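Local coordinates for carbonic anhydrase (Neosartorya fumigata, PDB 6LAC), which probably catalyses the reversible hydration of carbon dioxide to hydrogencarbonate, as a zinc-dependent carbonic anhydrase of the beta class, at residues S18-R23 and N162-V167; A39-S44 and V85-Y90; S116-T121 and V139-H144. The protein carries 1 engineered substitution. All coordinates share one frame; numbering follows the deposited sequence.

Contact 1 of 3, residues S18-R23 and N162-V167; sequences SVPWRR and NIWGMV
Pro20 and Trp21, the two central residues of a type I beta turn from Val19 to Arg22, meet Trp164 and Met166 on strand 162-169. The first interaction is a CH-pi contact: Pro20 CB lies 3.7 Å from the centroid of the Trp164 six-membered ring and only 10° off its normal, so the methylene sits squarely over the face. The second is aromatic. Trp21 brings its benzo edge to the base of the Trp164 indole, with Trp21 CE3 3.6 Å from Trp164 CG; the planes are inclined at 52°, neither stacked nor perpendicular. Trp21 reaches this position because CG stands between its backbone N and carbonyl carbon (chi1 49°). Third comes a Met-aromatic contact, in which Met166 SD approaches the outer end of the Trp21 benzo ring obliquely, 3.9 Å from Trp21 CH2. No hydrogen bond crosses the interface; Trp21 NE1 is satisfied by Ser45 O and Trp164 NE1 by Asn83 OD1, which would limit rotation of each indole. The loop between strands 11-13 and 29-34 thus lies over the sheet, where Val85 of strand 83-89 also touches Trp21 and Gln177 of strand 174-178 touches both Pro20 and Trp164, while Ile163 packs on Val143 and Leu146 of helix 127-148.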
loop_
_atom_site.group_PDB
_atom_site.type_symbol
_atom_site.label_atom_id
_atom_site.label_comp_id
_atom_site.label_asym_id
_atom_site.label_seq_id
_atom_site.Cartn_x
_atom_site.Cartn_y
_atom_site.Cartn_z
ATOM N N SER A 18 -1.630 20.466 -13.707
ATOM C CA SER A 18 -1.957 19.895 -15.035
ATOM C C SER A 18 -1.325 18.515 -15.122
ATOM O O SER A 18 -0.369 18.305 -15.857
ATOM C CB SER A 18 -1.521 20.817 -16.152
ATOM O OG SER A 18 -0.157 21.115 -15.988
ATOM N N VAL A 19 -1.825 17.598 -14.304
ATOM C CA VAL A 19 -1.384 16.182 -14.388
ATOM C C VAL A 19 -2.391 15.446 -15.266
ATOM O O VAL A 19 -3.578 15.739 -15.201
ATOM C CB VAL A 19 -1.165 15.561 -12.995
ATOM C CG1 VAL A 19 -0.093 16.319 -12.207
ATOM C CG2 VAL A 19 -2.435 15.481 -12.188
ATOM N N PRO A 20 -1.901 14.492 -16.071
ATOM C CA PRO A 20 -2.756 13.825 -17.062
ATOM C C PRO A 20 -3.817 12.895 -16.453
ATOM O O PRO A 20 -4.798 12.606 -17.087
ATOM C CB PRO A 20 -1.791 13.034 -17.943
ATOM C CG PRO A 20 -0.446 13.033 -17.246
ATOM C CD PRO A 20 -0.482 14.145 -16.222
ATOM N N TRP A 21 -3.646 12.506 -15.180
ATOM C CA TRP A 21 -4.636 11.697 -14.430
ATOM C C TRP A 21 -5.611 12.542 -13.622
ATOM O O TRP A 21 -6.403 11.984 -12.809
ATOM C CB TRP A 21 -3.912 10.712 -13.517
ATOM C CG TRP A 21 -2.826 11.340 -12.691
ATOM C CD1 TRP A 21 -2.977 11.911 -11.466
ATOM C CD2 TRP A 21 -1.430 11.406 -13.002
ATOM N NE1 TRP A 21 -1.767 12.332 -11.000
ATOM C CE2 TRP A 21 -0.805 12.015 -11.899
ATOM C CE3 TRP A 21 -0.648 11.006 -14.080
ATOM C CZ2 TRP A 21 0.563 12.238 -11.840
ATOM C CZ3 TRP A 21 0.715 11.205 -14.034
ATOM C CH2 TRP A 21 1.300 11.841 -12.927
ATOM N N ARG A 22 -5.627 13.866 -13.778
ATOM C CA ARG A 22 -6.655 14.702 -13.121
ATOM C C ARG A 22 -7.140 15.782 -14.102
ATOM O O ARG A 22 -7.027 16.969 -13.758
ATOM C CB ARG A 22 -6.170 15.326 -11.812
ATOM C CG ARG A 22 -7.288 15.717 -10.862
ATOM C CD ARG A 22 -6.990 16.763 -9.830
ATOM N NE ARG A 22 -8.088 16.864 -8.892
ATOM C CZ ARG A 22 -8.559 17.998 -8.351
ATOM N NH1 ARG A 22 -8.034 19.171 -8.662
ATOM N NH2 ARG A 22 -9.602 17.959 -7.545
ATOM N N ARG A 23 -7.701 15.377 -15.233
ATOM C CA ARG A 23 -8.294 16.368 -16.184
ATOM C C ARG A 23 -9.609 16.897 -15.597
ATOM O O ARG A 23 -10.025 18.006 -16.007
ATOM C CB ARG A 23 -8.439 15.768 -17.586
ATOM C CG ARG A 23 -7.139 15.273 -18.206
ATOM C CD ARG A 23 -6.023 16.295 -18.304
ATOM N NE ARG A 23 -4.956 15.845 -19.193
ATOM C CZ ARG A 23 -3.793 16.465 -19.362
ATOM N NH1 ARG A 23 -3.536 17.590 -18.713
ATOM N NH2 ARG A 23 -2.886 15.954 -20.179
ATOM N N ASN A 162 -6.487 4.831 -18.672
ATOM C CA ASN A 162 -5.109 5.223 -18.965
ATOM C C ASN A 162 -4.220 4.801 -17.797
ATOM O O ASN A 162 -4.666 4.988 -16.658
ATOM C CB ASN A 162 -5.009 6.721 -19.222
ATOM C CG ASN A 162 -5.539 7.139 -20.596
ATOM O OD1 ASN A 162 -5.060 6.660 -21.601
ATOM N ND2 ASN A 162 -6.500 8.005 -20.578
ATOM N N ILE A 163 -3.041 4.336 -18.137
ATOM C CA ILE A 163 -2.011 3.965 -17.122
ATOM C C ILE A 163 -0.826 4.875 -17.339
ATOM O O ILE A 163 -0.359 5.004 -18.501
ATOM C CB ILE A 163 -1.645 2.491 -17.203
ATOM C CG1 ILE A 163 -2.891 1.602 -17.129
ATOM C CG2 ILE A 163 -0.651 2.141 -16.086
ATOM C CD1 ILE A 163 -2.631 0.111 -17.151
ATOM N N TRP A 164 -0.329 5.507 -16.292
ATOM C CA TRP A 164 0.692 6.562 -16.355
ATOM C C TRP A 164 1.880 6.086 -15.523
ATOM O O TRP A 164 1.669 5.434 -14.467
ATOM C CB TRP A 164 0.156 7.872 -15.833
ATOM C CG TRP A 164 -1.135 8.295 -16.470
ATOM C CD1 TRP A 164 -2.368 8.139 -15.949
ATOM C CD2 TRP A 164 -1.284 8.913 -17.767
ATOM N NE1 TRP A 164 -3.301 8.672 -16.795
ATOM C CE2 TRP A 164 -2.673 9.100 -17.933
ATOM C CE3 TRP A 164 -0.405 9.238 -18.813
ATOM C CZ2 TRP A 164 -3.206 9.694 -19.091
ATOM C CZ3 TRP A 164 -0.943 9.822 -19.952
ATOM C CH2 TRP A 164 -2.316 10.034 -20.075
ATOM N N GLY A 165 3.094 6.400 -15.893
ATOM C CA GLY A 165 4.280 6.185 -15.057
ATOM C C GLY A 165 4.849 7.485 -14.591
ATOM O O GLY A 165 4.948 8.455 -15.384
ATOM N N MET A 166 5.284 7.525 -13.344
ATOM C CA MET A 166 6.077 8.675 -12.902
ATOM C C MET A 166 7.108 8.220 -11.898
ATOM O O MET A 166 7.055 7.089 -11.401
ATOM C CB MET A 166 5.210 9.755 -12.331
ATOM C CG MET A 166 4.489 9.320 -11.157
ATOM S SD MET A 166 3.764 10.688 -10.202
ATOM C CE MET A 166 5.192 11.427 -9.404
ATOM N N VAL A 167 8.069 9.097 -11.638
ATOM C CA VAL A 167 9.051 8.907 -10.541
ATOM C C VAL A 167 9.075 10.119 -9.651
ATOM O O VAL A 167 9.072 11.260 -10.143
ATOM C CB VAL A 167 10.435 8.615 -11.083
ATOM C CG1 VAL A 167 11.378 8.273 -9.965
ATOM C CG2 VAL A 167 10.428 7.572 -12.148
#

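Contact 2 of 3, residues A39-S44 and V85-Y90; sequences ADELES and VICGHY. Engineered in segment 39-44: Ala39 (natural residue Cys). With ZN (zinc ion), chain C.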
loop_
_atom_site.group_PDB
_atom_site.type_symbol
_atom_site.label_atom_id
_atom_site.label_comp_id
_atom_site.label_asym_id
_atom_site.label_seq_id
_atom_site.Cartn_x
_atom_site.Cartn_y
_atom_site.Cartn_z
ATOM N N ALA A 39 8.615 9.182 2.403
ATOM C CA ALA A 39 8.720 10.656 2.329
ATOM C C ALA A 39 7.343 11.261 1.995
ATOM O O ALA A 39 6.372 10.866 2.653
ATOM C CB ALA A 39 9.807 11.015 1.336
ATOM N N ASP A 40 7.279 12.211 1.075
ATOM C CA ASP A 40 6.035 12.977 0.820
ATOM C C ASP A 40 5.598 12.760 -0.623
ATOM O O ASP A 40 5.173 13.714 -1.297
ATOM C CB ASP A 40 6.252 14.463 1.149
ATOM C CG ASP A 40 6.707 14.720 2.560
ATOM O OD1 ASP A 40 6.264 13.989 3.462
ATOM O OD2 ASP A 40 7.448 15.678 2.740
ATOM N N GLU A 41 5.676 11.534 -1.147
ATOM C CA GLU A 41 5.317 11.239 -2.543
ATOM C C GLU A 41 3.936 11.731 -2.938
ATOM O O GLU A 41 3.794 12.335 -4.006
ATOM C CB GLU A 41 5.393 9.731 -2.710
ATOM C CG GLU A 41 4.972 9.202 -4.060
ATOM C CD GLU A 41 5.066 7.699 -4.029
ATOM O OE1 GLU A 41 4.057 7.036 -4.349
ATOM O OE2 GLU A 41 6.161 7.204 -3.784
ATOM N N LEU A 42 2.926 11.576 -2.105
ATOM C CA LEU A 42 1.564 11.975 -2.525
ATOM C C LEU A 42 1.418 13.500 -2.606
ATOM O O LEU A 42 0.488 13.946 -3.302
ATOM C CB LEU A 42 0.508 11.380 -1.594
ATOM C CG LEU A 42 0.488 9.852 -1.475
ATOM C CD1 LEU A 42 -0.648 9.372 -0.592
ATOM C CD2 LEU A 42 0.416 9.167 -2.822
ATOM N N GLU A 43 2.298 14.269 -1.997
ATOM C CA GLU A 43 2.269 15.740 -2.164
ATOM C C GLU A 43 2.700 16.092 -3.581
ATOM O O GLU A 43 2.410 17.237 -4.018
ATOM C CB GLU A 43 3.102 16.413 -1.067
ATOM C CG GLU A 43 2.294 16.542 0.196
ATOM C CD GLU A 43 1.195 17.573 -0.023
ATOM O OE1 GLU A 43 0.044 17.296 0.363
ATOM O OE2 GLU A 43 1.488 18.644 -0.656
ATOM N N SER A 44 3.277 15.180 -4.355
ATOM C CA SER A 44 3.644 15.426 -5.764
ATOM C C SER A 44 2.657 14.752 -6.731
ATOM O O SER A 44 2.996 14.625 -7.903
ATOM C CB SER A 44 5.054 14.992 -5.999
ATOM O OG SER A 44 5.967 15.876 -5.368
ATOM N N VAL A 85 -1.859 5.369 -11.814
ATOM C CA VAL A 85 -0.488 5.899 -11.838
ATOM C C VAL A 85 0.403 4.864 -11.193
ATOM O O VAL A 85 0.082 4.465 -10.036
ATOM C CB VAL A 85 -0.425 7.248 -11.116
ATOM C CG1 VAL A 85 1.021 7.747 -11.133
ATOM C CG2 VAL A 85 -1.327 8.273 -11.752
ATOM N N ILE A 86 1.488 4.467 -11.816
ATOM C CA ILE A 86 2.571 3.704 -11.153
ATOM C C ILE A 86 3.677 4.687 -10.844
ATOM O O ILE A 86 4.233 5.289 -11.773
ATOM C CB ILE A 86 3.046 2.527 -11.994
ATOM C CG1 ILE A 86 1.848 1.640 -12.324
ATOM C CG2 ILE A 86 4.178 1.771 -11.288
ATOM C CD1 ILE A 86 2.174 0.389 -13.075
ATOM N N CYS A 87 3.894 4.935 -9.570
ATOM C CA CYS A 87 4.883 5.913 -9.110
ATOM C C CYS A 87 6.069 5.190 -8.500
ATOM O O CYS A 87 5.912 4.541 -7.442
ATOM C CB CYS A 87 4.284 6.823 -8.091
ATOM S SG CYS A 87 5.363 8.224 -7.681
ATOM N N GLY A 88 7.245 5.263 -9.091
ATOM C CA GLY A 88 8.496 4.861 -8.452
ATOM C C GLY A 88 9.125 6.007 -7.736
ATOM O O GLY A 88 8.578 7.121 -7.722
ATOM N N HIS A 89 10.250 5.726 -7.071
ATOM C CA HIS A 89 10.884 6.813 -6.304
ATOM C C HIS A 89 12.386 6.593 -6.227
ATOM O O HIS A 89 12.854 5.518 -5.950
ATOM C CB HIS A 89 10.226 6.947 -4.913
ATOM C CG HIS A 89 10.491 5.788 -4.062
ATOM N ND1 HIS A 89 11.446 5.801 -3.035
ATOM C CD2 HIS A 89 10.094 4.516 -4.169
ATOM C CE1 HIS A 89 11.534 4.603 -2.536
ATOM N NE2 HIS A 89 10.714 3.793 -3.193
ATOM N N TYR A 90 13.072 7.701 -6.466
ATOM C CA TYR A 90 14.540 7.655 -6.307
ATOM C C TYR A 90 14.931 7.328 -4.862
ATOM O O TYR A 90 14.329 7.852 -3.930
ATOM C CB TYR A 90 15.186 8.925 -6.837
ATOM C CG TYR A 90 14.919 9.183 -8.306
ATOM C CD1 TYR A 90 15.334 8.299 -9.292
ATOM C CD2 TYR A 90 14.300 10.342 -8.712
ATOM C CE1 TYR A 90 15.074 8.535 -10.637
ATOM C CE2 TYR A 90 14.026 10.601 -10.046
ATOM C CZ TYR A 90 14.444 9.714 -11.004
ATOM O OH TYR A 90 14.183 10.042 -12.323
HETATM ZN ZN ZN C . 10.885 1.749 -2.994
HETATM O O HOH W 1 6.796 4.835 -4.831
#
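A short 3-10 turn, residues 41-43, faces strand 83-89 without any direct backbone bond; the nearest CA atoms, those of Glu41 and His89, are 8.0 Å apart. The turn is closed internally by Glu43 N to Asp40 O and Ser44 N to Glu41 O. This is the metal-site region of the beta-class carbonic anhydrase fold, where strand 83-89 of the central sheet carries a zinc ligand near its C-terminal end and the loop between strands 29-34 and 52-57 sends Glu41 to touch Cys87 and His89. Ala39, at the start of the loop segment, is an engineered replacement of the natural cysteine and makes no contact with the strand.

Glu41 carries the contact. Its CG is anti to the backbone N (chi1 176°) and the chain stays extended, which delivers the carboxylate across the gap to the strand. There Cys87 SG touches the carboxyl end, 3.7 Å from Glu41 CD, while Glu41 OE2 comes within 4.2 Å of His89 CB. The buried carboxylate has partners on both oxygens: Arg56 forms a salt bridge with OE1, which also accepts from Trp31 NE1, and OE2 is hydrogen-bonded to Ser37 OG. A single water bridges the segments by donating to Glu41 OE2 at 2.7 Å and to Cys87 O at 2.8 Å, linking side chain to strand backbone. Together these partners grip the carboxylate and hold it in place.

His89 directs its ring onward from the strand to the zinc ion, whose other protein ligands are Cys34, Asp36 and Cys92. With CG between backbone N and carbonyl carbon (chi1 67°), the ring swings off the strand toward the metal, and His89 NE2 binds the zinc ion at 2.1 Å.

Contact 3 of 3, residues S116-T121 and V139-H144; sequences STHRRT and VLEQVH
His118 reaches across to Glu141 through a His-carboxylate hydrogen bond, which ties the break between helices 107-117 and 119-123 to helix 127-148 at the surface of the fold. His118 is the first residue to leave the earlier helix and also the N-cap residue of the next. From CB, with CG beside the backbone N, the chain heads for the facing helix. The ring then lies with one face under the methyl of its own neighbour, since Thr117 CG2 is 3.7 Å above its plane near the rim. Farther out, CD2 and CE1 flank the approaching oxygen almost symmetrically, Glu141 OE2 being 3.9 Å from His118 CD2 and 3.8 Å from His118 CE1. The tip, NE2, is the donor. Glu141 bends at chi2 (-88°) and comes from the opposite direction to accept this bond, while its side chain also touches Leu114 of helix 107-117. Thr117 CG2 approaches the same carboxylate more loosely, 4.3 Å from Glu141 OE2. The backbones remain well apart, Thr117 CA and Glu141 CA being 10.7 Å from each other. His118 NE2 to Glu141 OE2 measures 2.9 Å, nearly straight at 164°; the oxygen is met on its anti side but tilted 24° out of the carboxylate plane, while staying near the ring plane.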
loop_
_atom_site.group_PDB
_atom_site.type_symbol
_atom_site.label_atom_id
_atom_site.label_comp_id
_atom_site.label_asym_id
_atom_site.label_seq_id
_atom_site.Cartn_x
_atom_site.Cartn_y
_atom_site.Cartn_z
ATOM N N SER A 116 18.944 -7.883 -16.494
ATOM C CA SER A 116 19.486 -8.618 -17.672
ATOM C C SER A 116 19.019 -7.946 -18.965
ATOM O O SER A 116 19.844 -7.723 -19.859
ATOM C CB SER A 116 19.144 -10.079 -17.614
ATOM O OG SER A 116 17.747 -10.305 -17.587
ATOM N N THR A 117 17.735 -7.596 -19.077
ATOM C CA THR A 117 17.171 -6.950 -20.289
ATOM C C THR A 117 17.938 -5.643 -20.545
ATOM O O THR A 117 18.281 -5.355 -21.717
ATOM C CB THR A 117 15.662 -6.739 -20.137
ATOM O OG1 THR A 117 15.084 -8.018 -19.880
ATOM C CG2 THR A 117 15.030 -6.049 -21.325
ATOM N N HIS A 118 18.189 -4.832 -19.512
ATOM C CA HIS A 118 18.771 -3.478 -19.646
ATOM C C HIS A 118 20.233 -3.408 -19.205
ATOM O O HIS A 118 20.659 -2.342 -18.849
ATOM C CB HIS A 118 17.858 -2.473 -18.911
ATOM C CG HIS A 118 16.449 -2.498 -19.393
ATOM N ND1 HIS A 118 16.073 -2.037 -20.647
ATOM C CD2 HIS A 118 15.334 -3.007 -18.834
ATOM C CE1 HIS A 118 14.772 -2.181 -20.798
ATOM N NE2 HIS A 118 14.286 -2.815 -19.701
ATOM N N ARG A 119 20.951 -4.527 -19.304
ATOM C CA ARG A 119 22.338 -4.658 -18.789
ATOM C C ARG A 119 23.248 -3.576 -19.399
ATOM O O ARG A 119 24.047 -3.022 -18.683
ATOM C CB ARG A 119 22.879 -6.067 -19.047
ATOM C CG ARG A 119 24.215 -6.335 -18.362
ATOM C CD ARG A 119 24.627 -7.802 -18.399
ATOM N NE ARG A 119 25.035 -8.236 -19.735
ATOM C CZ ARG A 119 25.561 -9.426 -20.039
ATOM N NH1 ARG A 119 25.751 -10.342 -19.100
ATOM N NH2 ARG A 119 25.892 -9.698 -21.293
ATOM N N ARG A 120 23.172 -3.345 -20.712
ATOM C CA ARG A 120 24.100 -2.390 -21.382
ATOM C C ARG A 120 23.781 -0.960 -20.944
ATOM O O ARG A 120 24.716 -0.200 -20.708
ATOM C CB ARG A 120 24.019 -2.521 -22.901
ATOM C CG ARG A 120 24.498 -3.868 -23.415
ATOM C CD ARG A 120 25.088 -3.713 -24.815
ATOM N NE ARG A 120 25.722 -4.942 -25.295
ATOM C CZ ARG A 120 25.062 -5.974 -25.811
ATOM N NH1 ARG A 120 23.748 -5.918 -25.930
ATOM N NH2 ARG A 120 25.720 -7.047 -26.212
ATOM N N THR A 121 22.499 -0.607 -20.809
ATOM C CA THR A 121 22.088 0.692 -20.230
ATOM C C THR A 121 22.683 0.808 -18.815
ATOM O O THR A 121 23.366 1.798 -18.504
ATOM C CB THR A 121 20.566 0.869 -20.217
ATOM O OG1 THR A 121 20.044 0.853 -21.548
ATOM C CG2 THR A 121 20.159 2.171 -19.574
ATOM N N VAL A 139 9.487 1.336 -13.387
ATOM C CA VAL A 139 8.188 2.032 -13.654
ATOM C C VAL A 139 7.749 1.753 -15.086
ATOM O O VAL A 139 6.600 1.319 -15.283
ATOM C CB VAL A 139 8.266 3.534 -13.395
ATOM C CG1 VAL A 139 6.962 4.198 -13.807
ATOM C CG2 VAL A 139 8.547 3.839 -11.918
ATOM N N LEU A 140 8.646 1.882 -16.048
ATOM C CA LEU A 140 8.244 1.684 -17.466
ATOM C C LEU A 140 7.765 0.269 -17.650
ATOM O O LEU A 140 6.731 0.065 -18.313
ATOM C CB LEU A 140 9.435 1.987 -18.344
ATOM C CG LEU A 140 9.790 3.455 -18.516
ATOM C CD1 LEU A 140 11.131 3.564 -19.239
ATOM C CD2 LEU A 140 8.704 4.218 -19.256
ATOM N N GLU A 141 8.484 -0.717 -17.120
ATOM C CA GLU A 141 8.087 -2.126 -17.346
ATOM C C GLU A 141 6.825 -2.429 -16.568
ATOM O O GLU A 141 5.969 -3.176 -17.081
ATOM C CB GLU A 141 9.267 -3.041 -17.017
ATOM C CG GLU A 141 10.432 -2.796 -17.963
ATOM C CD GLU A 141 10.479 -3.559 -19.273
ATOM O OE1 GLU A 141 9.390 -3.806 -19.872
ATOM O OE2 GLU A 141 11.620 -3.921 -19.695
ATOM N N GLN A 142 6.607 -1.868 -15.392
ATOM C CA GLN A 142 5.328 -2.120 -14.700
ATOM C C GLN A 142 4.149 -1.507 -15.470
ATOM O O GLN A 142 3.099 -2.106 -15.511
ATOM C CB GLN A 142 5.370 -1.565 -13.280
ATOM C CG GLN A 142 6.343 -2.312 -12.368
ATOM C CD GLN A 142 5.973 -3.751 -12.202
ATOM O OE1 GLN A 142 4.833 -4.082 -11.970
ATOM N NE2 GLN A 142 6.943 -4.653 -12.289
ATOM N N VAL A 143 4.318 -0.317 -16.009
ATOM C CA VAL A 143 3.230 0.271 -16.837
ATOM C C VAL A 143 2.906 -0.628 -18.047
ATOM O O VAL A 143 1.730 -0.951 -18.248
ATOM C CB VAL A 143 3.639 1.681 -17.255
ATOM C CG1 VAL A 143 2.681 2.195 -18.344
ATOM C CG2 VAL A 143 3.691 2.599 -16.056
ATOM N N HIS A 144 3.951 -1.075 -18.727
ATOM C CA HIS A 144 3.730 -1.885 -19.950
ATOM C C HIS A 144 3.079 -3.204 -19.559
ATOM O O HIS A 144 2.091 -3.648 -20.169
ATOM C CB HIS A 144 5.050 -2.109 -20.666
ATOM C CG HIS A 144 4.942 -3.102 -21.772
ATOM N ND1 HIS A 144 4.299 -2.776 -22.952
ATOM C CD2 HIS A 144 5.283 -4.406 -21.845
ATOM C CE1 HIS A 144 4.280 -3.836 -23.747
ATOM N NE2 HIS A 144 4.887 -4.856 -23.094
#

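How the contacts relate
Contacts 1 and 2 are centred about 12 Å apart and share the central sheet, in which strands 162-169 and 83-89 are parallel neighbours; Trp164 O to Ile86 N, at 2.8 Å, is a probable hydrogen bond joining them. Contact 3 is centred about 20 Å from contact 1 and about 19 Å from contact 2. Its helix 127-148 nevertheless reaches the sheet, as Val139 packs on Gly165 and Gly88, and Val143 on Gly165. Along the chain contact 2 closes before contact 3 opens, and both are nested inside the loop closed by contact 1. The strand that supplies His89 to the zinc ion is therefore placed between covering loops and a helix whose far side reaches the surface.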